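Local coordinates for hypothetical methylmalonyl-CoA decarboxylase alpha subunit (Sulfolobus tokodaii, PDB 1X0U), which is a putative carboxyl transferase subunit of the ClpP/crotonase superfamily, a two-domain protein that assembles with further copies of itself, at residues P400-I405 / A424-A429. Residues are numbered along the deposited sequence; the frame is centred on the assembly and turned at random.
Sequences PKITVI and ADLVYA
Asp425 reaches over to the backbone of Lys401 with its carboxylate: OD2 accepts the amide N of Lys401 at 2.7 Å, met nearly along the CG-OD2 bond. A chi1 of -61° puts CG beside Asp425's own N, and that N donates to Lys401 O (2.9 Å), so side chain and main chain of one aspartate grip both polar atoms of the lysine backbone. Leu426 N adds a weak, longer bond to Lys401 O (3.4 Å). OD2 is also salt-bridged to Lys508, whereas the ammonium of Lys401 turns to the carbonyls of Phe394 and Ala397.

Beyond this start the pairing is regular and parallel, with a 13° angle between strand directions; Thr403 N to Leu426 O, Tyr428 N to Thr403 O (175° at the hydrogen) and Ile405 N to Tyr428 O follow in turn. These are neighbouring strands in the sheet of the second crotonase-like half of the chain, with 363-369 flanking 401-406 on its other side. On the face under helix 494-505, the Ile402 and Leu426 side chains run alongside each other in the same direction, their CD1 methyls 4.1 Å apart. Ile402 CG2 meets the Tyr428 ring at its edge, near the ring plane, 4.0 Å from Tyr428 CD1. On the opposite face, Ile405 CB packs on Ala429 CB at 4.2 Å, and Thr403 OG1 bonds to Ser418 O.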
# COMPACT_ATOMS: atom_id res chain seq x y z
N PRO A 400 -18.73 -6.38 13.15
CA PRO A 400 -19.67 -5.75 14.08
C PRO A 400 -19.82 -6.61 15.34
O PRO A 400 -19.86 -7.84 15.26
CB PRO A 400 -20.95 -5.69 13.27
CG PRO A 400 -20.41 -5.39 11.88
CD PRO A 400 -19.25 -6.37 11.77
N LYS A 401 -19.90 -5.97 16.49
CA LYS A 401 -20.07 -6.68 17.74
C LYS A 401 -21.13 -6.00 18.61
O LYS A 401 -21.04 -4.81 18.90
CB LYS A 401 -18.74 -6.76 18.49
CG LYS A 401 -17.73 -7.69 17.82
CD LYS A 401 -16.37 -7.61 18.49
CE LYS A 401 -15.76 -6.23 18.31
NZ LYS A 401 -14.48 -6.15 19.03
N ILE A 402 -22.14 -6.77 18.99
CA ILE A 402 -23.23 -6.26 19.83
C ILE A 402 -23.46 -7.22 20.99
O ILE A 402 -23.52 -8.44 20.80
CB ILE A 402 -24.57 -6.14 19.05
CG1 ILE A 402 -24.41 -5.17 17.89
CG2 ILE A 402 -25.65 -5.61 19.96
CD1 ILE A 402 -25.62 -5.11 16.97
N THR A 403 -23.57 -6.65 22.18
CA THR A 403 -23.81 -7.45 23.37
C THR A 403 -25.19 -7.17 23.95
O THR A 403 -25.61 -6.01 24.05
CB THR A 403 -22.74 -7.18 24.45
OG1 THR A 403 -21.46 -7.64 23.98
CG2 THR A 403 -23.06 -7.92 25.73
N VAL A 404 -25.90 -8.24 24.29
CA VAL A 404 -27.21 -8.13 24.90
C VAL A 404 -27.12 -8.92 26.20
O VAL A 404 -27.06 -10.16 26.19
CB VAL A 404 -28.33 -8.73 24.03
CG1 VAL A 404 -29.65 -8.66 24.79
CG2 VAL A 404 -28.45 -7.97 22.73
N ILE A 405 -27.11 -8.20 27.31
CA ILE A 405 -27.04 -8.81 28.62
C ILE A 405 -28.44 -9.22 29.06
O ILE A 405 -29.30 -8.37 29.30
CB ILE A 405 -26.40 -7.83 29.62
CG1 ILE A 405 -24.98 -7.49 29.14
CG2 ILE A 405 -26.41 -8.42 31.02
CD1 ILE A 405 -24.21 -6.51 30.01
N ALA A 424 -16.85 -3.78 22.05
CA ALA A 424 -18.27 -3.93 21.70
C ALA A 424 -18.77 -2.62 21.10
O ALA A 424 -18.61 -1.58 21.70
CB ALA A 424 -19.09 -4.28 22.94
N ASP A 425 -19.38 -2.69 19.91
CA ASP A 425 -19.90 -1.50 19.24
C ASP A 425 -21.16 -0.96 19.91
O ASP A 425 -21.32 0.26 20.05
CB ASP A 425 -20.21 -1.81 17.77
CG ASP A 425 -18.98 -2.25 17.00
OD1 ASP A 425 -18.09 -1.41 16.76
OD2 ASP A 425 -18.90 -3.45 16.65
N LEU A 426 -22.05 -1.87 20.30
CA LEU A 426 -23.29 -1.52 20.97
C LEU A 426 -23.53 -2.53 22.10
O LEU A 426 -23.27 -3.73 21.95
CB LEU A 426 -24.46 -1.55 19.97
CG LEU A 426 -24.47 -0.60 18.76
CD1 LEU A 426 -25.49 -1.07 17.74
CD2 LEU A 426 -24.78 0.83 19.22
N VAL A 427 -24.02 -2.03 23.24
CA VAL A 427 -24.31 -2.86 24.40
C VAL A 427 -25.72 -2.54 24.91
O VAL A 427 -26.03 -1.40 25.22
CB VAL A 427 -23.31 -2.58 25.55
CG1 VAL A 427 -23.77 -3.28 26.84
CG2 VAL A 427 -21.91 -3.07 25.17
N TYR A 428 -26.56 -3.57 24.97
CA TYR A 428 -27.93 -3.41 25.45
C TYR A 428 -28.14 -4.35 26.62
O TYR A 428 -27.39 -5.31 26.80
CB TYR A 428 -28.94 -3.74 24.35
CG TYR A 428 -28.86 -2.83 23.15
CD1 TYR A 428 -28.15 -3.20 22.00
CD2 TYR A 428 -29.49 -1.59 23.15
CE1 TYR A 428 -28.07 -2.35 20.90
CE2 TYR A 428 -29.42 -0.74 22.05
CZ TYR A 428 -28.72 -1.12 20.93
OH TYR A 428 -28.63 -0.27 19.85
N ALA A 429 -29.16 -4.07 27.43
CA ALA A 429 -29.47 -4.90 28.58
C ALA A 429 -30.97 -5.02 28.85
O ALA A 429 -31.75 -4.08 28.66
CB ALA A 429 -28.75 -4.36 29.83